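Local coordinates for importin-95 (Chaetomium thermophilum, PDB 4XRI), which probably acts as an importin-beta transport receptor that carries protein cargo into the nucleus and binds a small GTPase, at residues F42-L53 against A66-F74; F273-K281 against A328-L339. The protein carries 2 engineered substitutions. All blocks are in the same frame, centred on the assembly; numbering follows the deposited sequence.

Contact 1: residues F42-L53 against A66-F74; sequences FSQYLLTLVQAL and AGIALKNAF
An antiparallel helix hairpin in the importin-beta N-terminal domain brings L46, L49 and V50 of helix 42-54 against A66, L70 and A73. Small residues allow the backbones to draw close: the segment axes approach to 8.2 Å at an angle of 148°, and the A66 methyl rests 3.5 Å from L49 O, with G67 one residue on facing L53. L70 works as a fork. With CG anti to the backbone N (chi1 177°), it sends CD1 to L46 CD2 at 3.7 Å, the two side chains crossing at about a right angle, while CD2 meets V50 CB, also at 3.7 Å. L49 CD1 slips in beside the backbone, 3.5 Å from L70 N, and at the same time lies over the rim of one face of the Y45 ring. Helices 95-108 and 114-131 extend this apolar layer, L104 touching V50 and V123 touching L70. At the open end of the hairpin, the A73 methyl is shared between L46 CD2 and the edge of the Y45 ring at CE2. The F42 ring, one face of which carries L46 CD2, turns its edge to the backbone, with CZ 3.3 Å from A73 O.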
ATOM      1  N   PHE A  42      19.787  -8.993 -34.642  1.00 69.96           N
ATOM      2  CA  PHE A  42      19.330  -9.601 -33.398  1.00 66.96           C
ATOM      3  C   PHE A  42      19.879 -11.013 -33.209  1.00 63.64           C
ATOM      4  O   PHE A  42      20.289 -11.384 -32.110  1.00 63.96           O
ATOM      5  CB  PHE A  42      17.803  -9.621 -33.354  1.00 63.09           C
ATOM      6  CG  PHE A  42      17.242 -10.128 -32.060  1.00 59.61           C
ATOM      7  CD1 PHE A  42      17.397  -9.401 -30.892  1.00 57.47           C
ATOM      8  CD2 PHE A  42      16.556 -11.329 -32.011  1.00 54.32           C
ATOM      9  CE1 PHE A  42      16.881  -9.863 -29.698  1.00 53.66           C
ATOM     10  CE2 PHE A  42      16.038 -11.797 -30.819  1.00 46.86           C
ATOM     11  CZ  PHE A  42      16.200 -11.063 -29.662  1.00 50.33           C
ATOM     12  N   SER A  43      19.894 -11.791 -34.286  1.00 56.57           N
ATOM     13  CA  SER A  43      20.384 -13.165 -34.231  1.00 58.54           C
ATOM     14  C   SER A  43      21.864 -13.221 -33.868  1.00 62.28           C
ATOM     15  O   SER A  43      22.276 -14.022 -33.029  1.00 65.08           O
ATOM     16  CB  SER A  43      20.148 -13.871 -35.568  1.00 60.26           C
ATOM     17  OG  SER A  43      18.762 -14.041 -35.808  1.00 69.48           O
ATOM     18  N   GLN A  44      22.658 -12.364 -34.500  1.00 62.60           N
ATOM     19  CA  GLN A  44      24.092 -12.322 -34.245  1.00 68.22           C
ATOM     20  C   GLN A  44      24.365 -11.840 -32.825  1.00 58.81           C
ATOM     21  O   GLN A  44      25.331 -12.263 -32.187  1.00 58.44           O
ATOM     22  CB  GLN A  44      24.793 -11.417 -35.260  1.00 74.54           C
ATOM     23  CG  GLN A  44      26.210 -11.851 -35.596  1.00 81.68           C
ATOM     24  CD  GLN A  44      26.258 -13.209 -36.272  1.00 83.39           C
ATOM     25  OE1 GLN A  44      25.276 -13.658 -36.866  1.00 87.78           O
ATOM     26  NE2 GLN A  44      27.404 -13.875 -36.180  1.00 76.51           N
ATOM     27  N   TYR A  45      23.502 -10.950 -32.345  1.00 55.72           N
ATOM     28  CA  TYR A  45      23.551 -10.472 -30.968  1.00 55.93           C
ATOM     29  C   TYR A  45      23.361 -11.640 -30.004  1.00 55.58           C
ATOM     30  O   TYR A  45      24.087 -11.770 -29.018  1.00 57.87           O
ATOM     31  CB  TYR A  45      22.482  -9.399 -30.745  1.00 51.88           C
ATOM     32  CG  TYR A  45      22.396  -8.844 -29.337  1.00 53.55           C
ATOM     33  CD1 TYR A  45      23.439  -8.105 -28.792  1.00 54.81           C
ATOM     34  CD2 TYR A  45      21.253  -9.027 -28.568  1.00 56.68           C
ATOM     35  CE1 TYR A  45      23.355  -7.584 -27.511  1.00 55.18           C
ATOM     36  CE2 TYR A  45      21.158  -8.511 -27.288  1.00 57.28           C
ATOM     37  CZ  TYR A  45      22.211  -7.788 -26.766  1.00 55.70           C
ATOM     38  OH  TYR A  45      22.122  -7.274 -25.493  1.00 52.78           O
ATOM     39  N   LEU A  46      22.389 -12.494 -30.309  1.00 54.82           N
ATOM     40  CA  LEU A  46      22.106 -13.670 -29.492  1.00 59.63           C
ATOM     41  C   LEU A  46      23.281 -14.640 -29.484  1.00 56.55           C
ATOM     42  O   LEU A  46      23.696 -15.115 -28.428  1.00 49.32           O
ATOM     43  CB  LEU A  46      20.850 -14.388 -29.991  1.00 56.40           C
ATOM     44  CG  LEU A  46      19.537 -13.608 -29.932  1.00 57.58           C
ATOM     45  CD1 LEU A  46      18.357 -14.531 -30.200  1.00 54.02           C
ATOM     46  CD2 LEU A  46      19.385 -12.904 -28.595  1.00 53.01           C
ATOM     47  N   LEU A  47      23.808 -14.929 -30.671  1.00 55.58           N
ATOM     48  CA  LEU A  47      24.941 -15.838 -30.816  1.00 54.40           C
ATOM     49  C   LEU A  47      26.160 -15.356 -30.046  1.00 58.24           C
ATOM     50  O   LEU A  47      26.775 -16.117 -29.299  1.00 64.81           O
ATOM     51  CB  LEU A  47      25.303 -16.005 -32.291  1.00 57.79           C
ATOM     52  CG  LEU A  47      24.424 -16.973 -33.078  1.00 61.03           C
ATOM     53  CD1 LEU A  47      24.802 -16.968 -34.548  1.00 61.88           C
ATOM     54  CD2 LEU A  47      24.563 -18.362 -32.492  1.00 52.19           C
ATOM     55  N   THR A  48      26.503 -14.088 -30.242  1.00 54.71           N
ATOM     56  CA  THR A  48      27.643 -13.479 -29.567  1.00 53.62           C
ATOM     57  C   THR A  48      27.539 -13.625 -28.054  1.00 58.01           C
ATOM     58  O   THR A  48      28.497 -14.013 -27.383  1.00 57.86           O
ATOM     59  CB  THR A  48      27.768 -11.982 -29.915  1.00 55.38           C
ATOM     60  OG1 THR A  48      27.885 -11.828 -31.335  1.00 58.27           O
ATOM     61  CG2 THR A  48      28.992 -11.380 -29.239  1.00 61.25           C
ATOM     62  N   LEU A  49      26.357 -13.325 -27.528  1.00 54.41           N
ATOM     63  CA  LEU A  49      26.123 -13.349 -26.090  1.00 48.55           C
ATOM     64  C   LEU A  49      26.164 -14.756 -25.504  1.00 45.54           C
ATOM     65  O   LEU A  49      26.757 -14.976 -24.447  1.00 45.48           O
ATOM     66  CB  LEU A  49      24.780 -12.695 -25.762  1.00 54.27           C
ATOM     67  CG  LEU A  49      24.748 -11.172 -25.851  1.00 57.44           C
ATOM     68  CD1 LEU A  49      23.366 -10.664 -25.480  1.00 59.35           C
ATOM     69  CD2 LEU A  49      25.807 -10.568 -24.944  1.00 53.54           C
ATOM     70  N   VAL A  50      25.538 -15.709 -26.187  1.00 43.20           N
ATOM     71  CA  VAL A  50      25.498 -17.076 -25.683  1.00 45.11           C
ATOM     72  C   VAL A  50      26.878 -17.726 -25.784  1.00 42.68           C
ATOM     73  O   VAL A  50      27.224 -18.598 -24.985  1.00 43.40           O
ATOM     74  CB  VAL A  50      24.448 -17.941 -26.430  1.00 45.96           C
ATOM     75  CG1 VAL A  50      24.902 -18.274 -27.844  1.00 46.14           C
ATOM     76  CG2 VAL A  50      24.155 -19.211 -25.644  1.00 37.84           C
ATOM     77  N   GLN A  51      27.673 -17.288 -26.757  1.00 44.34           N
ATOM     78  CA  GLN A  51      29.023 -17.813 -26.918  1.00 50.85           C
ATOM     79  C   GLN A  51      29.924 -17.302 -25.800  1.00 44.69           C
ATOM     80  O   GLN A  51      30.751 -18.044 -25.266  1.00 48.21           O
ATOM     81  CB  GLN A  51      29.597 -17.434 -28.283  1.00 53.67           C
ATOM     82  CG  GLN A  51      29.157 -18.355 -29.409  1.00 66.57           C
ATOM     83  CD  GLN A  51      29.688 -17.923 -30.763  1.00 78.17           C
ATOM     84  OE1 GLN A  51      29.743 -16.733 -31.070  1.00 80.43           O
ATOM     85  NE2 GLN A  51      30.087 -18.893 -31.579  1.00 80.35           N
ATOM     86  N   ALA A  52      29.752 -16.031 -25.451  1.00 46.91           N
ATOM     87  CA  ALA A  52      30.505 -15.422 -24.357  1.00 46.33           C
ATOM     88  C   ALA A  52      30.103 -16.040 -23.024  1.00 46.96           C
ATOM     89  O   ALA A  52      30.911 -16.143 -22.101  1.00 44.39           O
ATOM     90  CB  ALA A  52      30.287 -13.921 -24.335  1.00 52.71           C
ATOM     91  N   LEU A  53      28.845 -16.453 -22.937  1.00 47.47           N
ATOM     92  CA  LEU A  53      28.339 -17.137 -21.755  1.00 45.18           C
ATOM     93  C   LEU A  53      28.946 -18.532 -21.631  1.00 43.64           C
ATOM     94  O   LEU A  53      29.243 -18.999 -20.531  1.00 42.57           O
ATOM     95  CB  LEU A  53      26.811 -17.223 -21.807  1.00 39.43           C
ATOM     96  CG  LEU A  53      26.119 -18.194 -20.851  1.00 44.83           C
ATOM     97  CD1 LEU A  53      26.358 -17.798 -19.402  1.00 38.15           C
ATOM     98  CD2 LEU A  53      24.624 -18.269 -21.155  1.00 36.25           C
ATOM     99  N   ALA A  66      26.904 -11.624 -19.783  1.00 46.57           N
ATOM    100  CA  ALA A  66      26.503 -12.057 -21.116  1.00 50.52           C
ATOM    101  C   ALA A  66      25.179 -12.809 -21.065  1.00 55.36           C
ATOM    102  O   ALA A  66      24.292 -12.583 -21.887  1.00 53.27           O
ATOM    103  CB  ALA A  66      27.583 -12.931 -21.738  1.00 41.05           C
ATOM    104  N   GLY A  67      25.057 -13.703 -20.089  1.00 53.17           N
ATOM    105  CA  GLY A  67      23.856 -14.499 -19.920  1.00 51.88           C
ATOM    106  C   GLY A  67      22.647 -13.659 -19.563  1.00 54.92           C
ATOM    107  O   GLY A  67      21.543 -13.910 -20.043  1.00 40.35           O
ATOM    108  N   ILE A  68      22.856 -12.656 -18.714  1.00 45.94           N
ATOM    109  CA  ILE A  68      21.776 -11.763 -18.312  1.00 51.66           C
ATOM    110  C   ILE A  68      21.296 -10.935 -19.496  1.00 52.51           C
ATOM    111  O   ILE A  68      20.093 -10.792 -19.720  1.00 54.71           O
ATOM    112  CB  ILE A  68      22.205 -10.813 -17.175  1.00 52.15           C
ATOM    113  CG1 ILE A  68      22.599 -11.615 -15.937  1.00 53.50           C
ATOM    114  CG2 ILE A  68      21.084  -9.844 -16.840  1.00 48.88           C
ATOM    115  CD1 ILE A  68      21.574 -12.640 -15.531  1.00 55.35           C
ATOM    116  N   ALA A  69      22.249 -10.399 -20.252  1.00 46.51           N
ATOM    117  CA  ALA A  69      21.944  -9.617 -21.444  1.00 56.55           C
ATOM    118  C   ALA A  69      21.178 -10.456 -22.458  1.00 62.10           C
ATOM    119  O   ALA A  69      20.232  -9.981 -23.085  1.00 57.88           O
ATOM    120  CB  ALA A  69      23.224  -9.071 -22.064  1.00 56.43           C
ATOM    121  N   LEU A  70      21.598 -11.708 -22.607  1.00 56.15           N
ATOM    122  CA  LEU A  70      20.939 -12.654 -23.500  1.00 52.92           C
ATOM    123  C   LEU A  70      19.504 -12.912 -23.061  1.00 49.41           C
ATOM    124  O   LEU A  70      18.580 -12.887 -23.874  1.00 47.25           O
ATOM    125  CB  LEU A  70      21.720 -13.968 -23.548  1.00 45.19           C
ATOM    126  CG  LEU A  70      21.127 -15.103 -24.386  1.00 45.46           C
ATOM    127  CD1 LEU A  70      21.034 -14.703 -25.847  1.00 44.14           C
ATOM    128  CD2 LEU A  70      21.963 -16.366 -24.220  1.00 46.70           C
ATOM    129  N   LYS A  71      19.331 -13.160 -21.766  1.00 43.56           N
ATOM    130  CA  LYS A  71      18.011 -13.351 -21.179  1.00 47.51           C
ATOM    131  C   LYS A  71      17.112 -12.150 -21.452  1.00 58.18           C
ATOM    132  O   LYS A  71      15.948 -12.303 -21.826  1.00 50.71           O
ATOM    133  CB  LYS A  71      18.129 -13.592 -19.669  1.00 48.25           C
ATOM    134  CG  LYS A  71      16.802 -13.815 -18.950  1.00 55.96           C
ATOM    135  CD  LYS A  71      16.322 -12.559 -18.229  1.00 62.47           C
ATOM    136  CE  LYS A  71      17.306 -12.108 -17.161  1.00 63.00           C
ATOM    137  NZ  LYS A  71      16.801 -10.914 -16.422  1.00 58.72           N
ATOM    138  N   ASN A  72      17.666 -10.957 -21.267  1.00 58.63           N
ATOM    139  CA  ASN A  72      16.913  -9.722 -21.446  1.00 55.39           C
ATOM    140  C   ASN A  72      16.629  -9.396 -22.906  1.00 55.69           C
ATOM    141  O   ASN A  72      15.868  -8.476 -23.207  1.00 62.85           O
ATOM    142  CB  ASN A  72      17.662  -8.552 -20.807  1.00 48.94           C
ATOM    143  CG  ASN A  72      17.629  -8.594 -19.294  1.00 50.57           C
ATOM    144  OD1 ASN A  72      16.743  -9.205 -18.699  1.00 55.94           O
ATOM    145  ND2 ASN A  72      18.594  -7.937 -18.664  1.00 51.65           N
ATOM    146  N   ALA A  73      17.242 -10.149 -23.812  1.00 47.80           N
ATOM    147  CA  ALA A  73      17.064  -9.901 -25.236  1.00 50.75           C
ATOM    148  C   ALA A  73      15.696 -10.372 -25.714  1.00 57.73           C
ATOM    149  O   ALA A  73      15.207  -9.927 -26.752  1.00 55.76           O
ATOM    150  CB  ALA A  73      18.163 -10.577 -26.036  1.00 49.28           C
ATOM    151  N   PHE A  74      15.076 -11.267 -24.952  1.00 50.47           N
ATOM    152  CA  PHE A  74      13.750 -11.764 -25.300  1.00 51.02           C
ATOM    153  C   PHE A  74      12.911 -12.074 -24.061  1.00 48.33           C
ATOM    154  O   PHE A  74      12.103 -13.001 -24.067  1.00 57.90           O
ATOM    155  CB  PHE A  74      13.860 -13.008 -26.187  1.00 48.18           C
ATOM    156  CG  PHE A  74      14.872 -14.012 -25.708  1.00 48.85           C
ATOM    157  CD1 PHE A  74      14.522 -14.987 -24.791  1.00 48.39           C
ATOM    158  CD2 PHE A  74      16.172 -13.985 -26.183  1.00 51.09           C
ATOM    159  CE1 PHE A  74      15.449 -15.913 -24.352  1.00 56.78           C
ATOM    160  CE2 PHE A  74      17.104 -14.908 -25.750  1.00 53.51           C
ATOM    161  CZ  PHE A  74      16.742 -15.875 -24.834  1.00 50.20           C
TER

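Contact 2: residues F273-K281 against A328-L339; sequences FGLTILGMK and ATNEVVPVLLQL
A328 O takes two backbone donors, E331 N at 3.0 Å and V332 N at 2.9 Å, in an irregular part of helix 324-340. The helix is kinked here: the usual bond to the carbonyl four residues back is missing at N330, E331 and P334; E331 N turns to A328 O instead, and P334 has no N-H to give. Against this helix runs helix 265-280, nearly parallel at 11° between the segment axes, and the 10.4 Å separation is bridged by long side chains. F273 spans one end: chi1 of -165° swings the ring away from its own backbone N and carries CE2 to within 3.5 Å of A328 CB and CZ equally close to E331 CG. The acid touches the ring through CG and CB, approaching obliquely; ring and carboxylate planes are 78° apart. I277 CD1 adds a contact to E331 CB at 3.6 Å. Farther along, M280 is a knob in a hole formed by V332, V335, L336 and L339. Its chain runs straight to SD and then bends, placing CE 3.6 Å from both V335 CG1 and L336 CD2, while SD faces V332 CG1. K281 CG, just past the helix end, crosses V335 at a slant, touching CG1; K281 NZ stays 3.6 Å from Q338 OE1, too long for a bond, where both residues are exposed. Helix 285-310 lines the buried side, where W295 touches both M280 and A328; helix 354-369 then continues the stack, with Y365 against A328, C361 against L336 and A358 against L339.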
ATOM      1  N   PHE A 273       6.530 -27.249  15.080  1.00 39.88           N
ATOM      2  CA  PHE A 273       6.582 -26.590  16.381  1.00 42.48           C
ATOM      3  C   PHE A 273       8.008 -26.574  16.925  1.00 34.23           C
ATOM      4  O   PHE A 273       8.579 -25.514  17.169  1.00 41.14           O
ATOM      5  CB  PHE A 273       5.643 -27.298  17.364  1.00 41.20           C
ATOM      6  CG  PHE A 273       5.346 -26.509  18.608  1.00 42.66           C
ATOM      7  CD1 PHE A 273       4.785 -27.129  19.711  1.00 47.81           C
ATOM      8  CD2 PHE A 273       5.612 -25.151  18.672  1.00 36.47           C
ATOM      9  CE1 PHE A 273       4.502 -26.413  20.857  1.00 45.51           C
ATOM     10  CE2 PHE A 273       5.330 -24.430  19.817  1.00 44.86           C
ATOM     11  CZ  PHE A 273       4.771 -25.062  20.910  1.00 44.71           C
ATOM     12  N   GLY A 274       8.576 -27.761  17.095  1.00 37.31           N
ATOM     13  CA  GLY A 274       9.916 -27.908  17.628  1.00 36.67           C
ATOM     14  C   GLY A 274      11.005 -27.409  16.700  1.00 36.47           C
ATOM     15  O   GLY A 274      11.967 -26.791  17.144  1.00 39.19           O
ATOM     16  N   LEU A 275      10.852 -27.674  15.408  1.00 34.85           N
ATOM     17  CA  LEU A 275      11.842 -27.258  14.416  1.00 39.60           C
ATOM     18  C   LEU A 275      12.026 -25.747  14.378  1.00 38.97           C
ATOM     19  O   LEU A 275      13.154 -25.253  14.356  1.00 37.99           O
ATOM     20  CB  LEU A 275      11.450 -27.751  13.023  1.00 36.36           C
ATOM     21  CG  LEU A 275      11.615 -29.243  12.749  1.00 40.20           C
ATOM     22  CD1 LEU A 275      11.139 -29.569  11.348  1.00 34.20           C
ATOM     23  CD2 LEU A 275      13.063 -29.656  12.934  1.00 38.54           C
ATOM     24  N   THR A 276      10.916 -25.017  14.370  1.00 33.14           N
ATOM     25  CA  THR A 276      10.969 -23.563  14.281  1.00 32.83           C
ATOM     26  C   THR A 276      11.424 -22.936  15.596  1.00 37.91           C
ATOM     27  O   THR A 276      12.037 -21.871  15.598  1.00 39.38           O
ATOM     28  CB  THR A 276       9.605 -22.978  13.872  1.00 32.87           C
ATOM     29  OG1 THR A 276       8.596 -23.415  14.790  1.00 38.02           O
ATOM     30  CG2 THR A 276       9.237 -23.447  12.471  1.00 34.83           C
ATOM     31  N   ILE A 277      11.123 -23.599  16.708  1.00 41.63           N
ATOM     32  CA  ILE A 277      11.629 -23.179  18.011  1.00 36.53           C
ATOM     33  C   ILE A 277      13.153 -23.241  18.012  1.00 40.54           C
ATOM     34  O   ILE A 277      13.829 -22.295  18.425  1.00 37.30           O
ATOM     35  CB  ILE A 277      11.069 -24.055  19.148  1.00 42.24           C
ATOM     36  CG1 ILE A 277       9.623 -23.664  19.454  1.00 43.89           C
ATOM     37  CG2 ILE A 277      11.921 -23.919  20.404  1.00 38.03           C
ATOM     38  CD1 ILE A 277       8.915 -24.640  20.371  1.00 42.48           C
ATOM     39  N   LEU A 278      13.682 -24.363  17.529  1.00 35.31           N
ATOM     40  CA  LEU A 278      15.121 -24.542  17.389  1.00 42.37           C
ATOM     41  C   LEU A 278      15.703 -23.513  16.429  1.00 44.98           C
ATOM     42  O   LEU A 278      16.779 -22.968  16.665  1.00 42.34           O
ATOM     43  CB  LEU A 278      15.446 -25.958  16.898  1.00 40.19           C
ATOM     44  CG  LEU A 278      15.125 -27.146  17.809  1.00 46.16           C
ATOM     45  CD1 LEU A 278      15.547 -28.446  17.139  1.00 49.88           C
ATOM     46  CD2 LEU A 278      15.805 -26.990  19.160  1.00 48.27           C
ATOM     47  N   GLY A 279      14.984 -23.255  15.342  1.00 41.79           N
ATOM     48  CA  GLY A 279      15.435 -22.315  14.332  1.00 43.46           C
ATOM     49  C   GLY A 279      15.562 -20.896  14.850  1.00 44.25           C
ATOM     50  O   GLY A 279      16.509 -20.188  14.520  1.00 38.99           O
ATOM     51  N   MET A 280      14.600 -20.479  15.666  1.00 39.50           N
ATOM     52  CA  MET A 280      14.595 -19.131  16.226  1.00 39.48           C
ATOM     53  C   MET A 280      15.753 -18.910  17.191  1.00 42.23           C
ATOM     54  O   MET A 280      16.216 -17.784  17.372  1.00 43.28           O
ATOM     55  CB  MET A 280      13.271 -18.854  16.941  1.00 36.61           C
ATOM     56  CG  MET A 280      12.076 -18.728  16.016  1.00 45.16           C
ATOM     57  SD  MET A 280      10.555 -18.374  16.908  1.00 47.82           S
ATOM     58  CE  MET A 280      11.010 -16.858  17.740  1.00 48.18           C
ATOM     59  N   LYS A 281      16.221 -19.991  17.805  1.00 39.99           N
ATOM     60  CA  LYS A 281      17.281 -19.905  18.803  1.00 47.79           C
ATOM     61  C   LYS A 281      18.653 -20.194  18.199  1.00 55.30           C
ATOM     62  O   LYS A 281      19.639 -20.343  18.919  1.00 53.70           O
ATOM     63  CB  LYS A 281      16.999 -20.872  19.955  1.00 43.78           C
ATOM     64  CG  LYS A 281      15.659 -20.641  20.632  1.00 50.17           C
ATOM     65  CD  LYS A 281      15.398 -21.675  21.713  1.00 54.49           C
ATOM     66  CE  LYS A 281      16.410 -21.555  22.838  1.00 58.51           C
ATOM     67  NZ  LYS A 281      16.269 -20.271  23.577  1.00 62.03           N
ATOM     68  N   ALA A 328       1.141 -22.122  20.729  1.00 37.52           N
ATOM     69  CA  ALA A 328       2.597 -21.998  20.740  1.00 41.46           C
ATOM     70  C   ALA A 328       3.110 -20.871  21.633  1.00 43.46           C
ATOM     71  O   ALA A 328       4.320 -20.715  21.795  1.00 36.01           O
ATOM     72  CB  ALA A 328       3.106 -21.800  19.324  1.00 35.79           C
ATOM     73  N   THR A 329       2.187 -20.099  22.204  1.00 38.49           N
ATOM     74  CA  THR A 329       2.520 -18.899  22.975  1.00 36.55           C
ATOM     75  C   THR A 329       3.630 -19.104  24.006  1.00 39.99           C
ATOM     76  O   THR A 329       4.613 -18.364  24.025  1.00 41.65           O
ATOM     77  CB  THR A 329       1.280 -18.358  23.714  1.00 40.07           C
ATOM     78  OG1 THR A 329       0.276 -17.986  22.763  1.00 40.93           O
ATOM     79  CG2 THR A 329       1.651 -17.142  24.552  1.00 40.95           C
ATOM     80  N   ASN A 330       3.472 -20.116  24.853  1.00 37.17           N
ATOM     81  CA  ASN A 330       4.399 -20.339  25.960  1.00 39.47           C
ATOM     82  C   ASN A 330       5.816 -20.714  25.531  1.00 36.42           C
ATOM     83  O   ASN A 330       6.755 -20.623  26.323  1.00 36.83           O
ATOM     84  CB  ASN A 330       3.852 -21.422  26.890  1.00 40.71           C
ATOM     85  CG  ASN A 330       2.648 -20.952  27.679  1.00 51.59           C
ATOM     86  OD1 ASN A 330       2.433 -19.753  27.847  1.00 51.85           O
ATOM     87  ND2 ASN A 330       1.856 -21.899  28.169  1.00 58.29           N
ATOM     88  N   GLU A 331       5.973 -21.131  24.280  1.00 36.00           N
ATOM     89  CA  GLU A 331       7.285 -21.524  23.783  1.00 39.70           C
ATOM     90  C   GLU A 331       7.919 -20.435  22.919  1.00 42.02           C
ATOM     91  O   GLU A 331       9.111 -20.149  23.040  1.00 44.93           O
ATOM     92  CB  GLU A 331       7.185 -22.828  22.986  1.00 35.08           C
ATOM     93  CG  GLU A 331       6.513 -23.972  23.732  1.00 41.76           C
ATOM     94  CD  GLU A 331       7.354 -24.525  24.868  1.00 46.29           C
ATOM     95  OE1 GLU A 331       8.543 -24.154  24.981  1.00 42.23           O
ATOM     96  OE2 GLU A 331       6.821 -25.339  25.652  1.00 50.59           O
ATOM     97  N   VAL A 332       7.114 -19.824  22.057  1.00 50.10           N
ATOM     98  CA  VAL A 332       7.621 -18.894  21.053  1.00 41.97           C
ATOM     99  C   VAL A 332       7.805 -17.469  21.581  1.00 37.27           C
ATOM    100  O   VAL A 332       8.814 -16.823  21.296  1.00 40.33           O
ATOM    101  CB  VAL A 332       6.686 -18.859  19.826  1.00 46.54           C
ATOM    102  CG1 VAL A 332       7.142 -17.806  18.826  1.00 43.37           C
ATOM    103  CG2 VAL A 332       6.633 -20.233  19.169  1.00 44.51           C
ATOM    104  N   VAL A 333       6.833 -16.978  22.342  1.00 38.59           N
ATOM    105  CA  VAL A 333       6.878 -15.600  22.832  1.00 41.81           C
ATOM    106  C   VAL A 333       8.087 -15.318  23.743  1.00 40.90           C
ATOM    107  O   VAL A 333       8.747 -14.290  23.574  1.00 43.56           O
ATOM    108  CB  VAL A 333       5.575 -15.221  23.580  1.00 37.83           C
ATOM    109  CG1 VAL A 333       5.710 -13.859  24.244  1.00 40.38           C
ATOM    110  CG2 VAL A 333       4.388 -15.229  22.623  1.00 38.25           C
ATOM    111  N   PRO A 334       8.385 -16.211  24.713  1.00 37.01           N
ATOM    112  CA  PRO A 334       9.608 -15.949  25.483  1.00 35.40           C
ATOM    113  C   PRO A 334      10.873 -15.867  24.625  1.00 34.97           C
ATOM    114  O   PRO A 334      11.792 -15.124  24.970  1.00 35.30           O
ATOM    115  CB  PRO A 334       9.679 -17.146  26.438  1.00 46.26           C
ATOM    116  CG  PRO A 334       8.273 -17.541  26.637  1.00 46.05           C
ATOM    117  CD  PRO A 334       7.614 -17.325  25.297  1.00 39.90           C
ATOM    118  N   VAL A 335      10.917 -16.607  23.522  1.00 36.48           N
ATOM    119  CA  VAL A 335      12.066 -16.561  22.623  1.00 39.89           C
ATOM    120  C   VAL A 335      12.124 -15.223  21.893  1.00 40.83           C
ATOM    121  O   VAL A 335      13.196 -14.635  21.739  1.00 40.38           O
ATOM    122  CB  VAL A 335      12.029 -17.708  21.592  1.00 38.90           C
ATOM    123  CG1 VAL A 335      13.118 -17.526  20.550  1.00 38.70           C
ATOM    124  CG2 VAL A 335      12.182 -19.051  22.290  1.00 38.60           C
ATOM    125  N   LEU A 336      10.961 -14.747  21.454  1.00 43.22           N
ATOM    126  CA  LEU A 336      10.859 -13.452  20.790  1.00 38.37           C
ATOM    127  C   LEU A 336      11.344 -12.328  21.694  1.00 38.64           C
ATOM    128  O   LEU A 336      12.093 -11.450  21.266  1.00 40.09           O
ATOM    129  CB  LEU A 336       9.417 -13.185  20.354  1.00 38.14           C
ATOM    130  CG  LEU A 336       8.927 -13.957  19.130  1.00 39.83           C
ATOM    131  CD1 LEU A 336       7.446 -13.707  18.918  1.00 37.41           C
ATOM    132  CD2 LEU A 336       9.728 -13.547  17.906  1.00 44.00           C
ATOM    133  N   LEU A 337      10.904 -12.364  22.947  1.00 35.40           N
ATOM    134  CA  LEU A 337      11.306 -11.382  23.946  1.00 41.45           C
ATOM    135  C   LEU A 337      12.813 -11.403  24.162  1.00 42.93           C
ATOM    136  O   LEU A 337      13.444 -10.359  24.331  1.00 43.72           O
ATOM    137  CB  LEU A 337      10.577 -11.644  25.266  1.00 40.28           C
ATOM    138  CG  LEU A 337       9.055 -11.525  25.159  1.00 44.15           C
ATOM    139  CD1 LEU A 337       8.362 -12.081  26.387  1.00 40.72           C
ATOM    140  CD2 LEU A 337       8.667 -10.076  24.939  1.00 40.04           C
ATOM    141  N   GLN A 338      13.380 -12.604  24.155  1.00 43.54           N
ATOM    142  CA  GLN A 338      14.819 -12.780  24.292  1.00 41.93           C
ATOM    143  C   GLN A 338      15.550 -12.150  23.108  1.00 39.72           C
ATOM    144  O   GLN A 338      16.628 -11.569  23.261  1.00 49.61           O
ATOM    145  CB  GLN A 338      15.163 -14.268  24.406  1.00 44.44           C
ATOM    146  CG  GLN A 338      16.425 -14.559  25.190  1.00 59.90           C
ATOM    147  CD  GLN A 338      16.711 -16.045  25.288  1.00 73.82           C
ATOM    148  OE1 GLN A 338      16.184 -16.842  24.511  1.00 76.58           O
ATOM    149  NE2 GLN A 338      17.544 -16.426  26.252  1.00 78.65           N
ATOM    150  N   LEU A 339      14.949 -12.264  21.927  1.00 39.00           N
ATOM    151  CA  LEU A 339      15.538 -11.718  20.709  1.00 44.33           C
ATOM    152  C   LEU A 339      15.467 -10.197  20.674  1.00 47.23           C
ATOM    153  O   LEU A 339      16.224  -9.552  19.950  1.00 49.09           O
ATOM    154  CB  LEU A 339      14.844 -12.297  19.475  1.00 37.78           C
ATOM    155  CG  LEU A 339      15.138 -13.766  19.168  1.00 45.49           C
ATOM    156  CD1 LEU A 339      14.338 -14.229  17.964  1.00 41.86           C
ATOM    157  CD2 LEU A 339      16.631 -13.971  18.938  1.00 51.32           C
TER

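In the fold
The two contacts exemplify two of the ways neighbouring helices pack in an alpha solenoid. Contact 1 joins consecutive helices running antiparallel across a short connection, whereas contact 2 pairs nearly parallel helices with helix 285-310 between them in sequence. The difference shows in the side chains: alanines and a glycine bring the first pair close, and phenylalanine, methionine and lysine bridge the wider second pair. Their centres lie 48 Å apart and their nearest atoms about 31 Å, so they do not touch, and contact 1 closes before contact 2 opens along the chain. Both sit well off the middle of the chain, their centres 37 Å and 30 Å from its own.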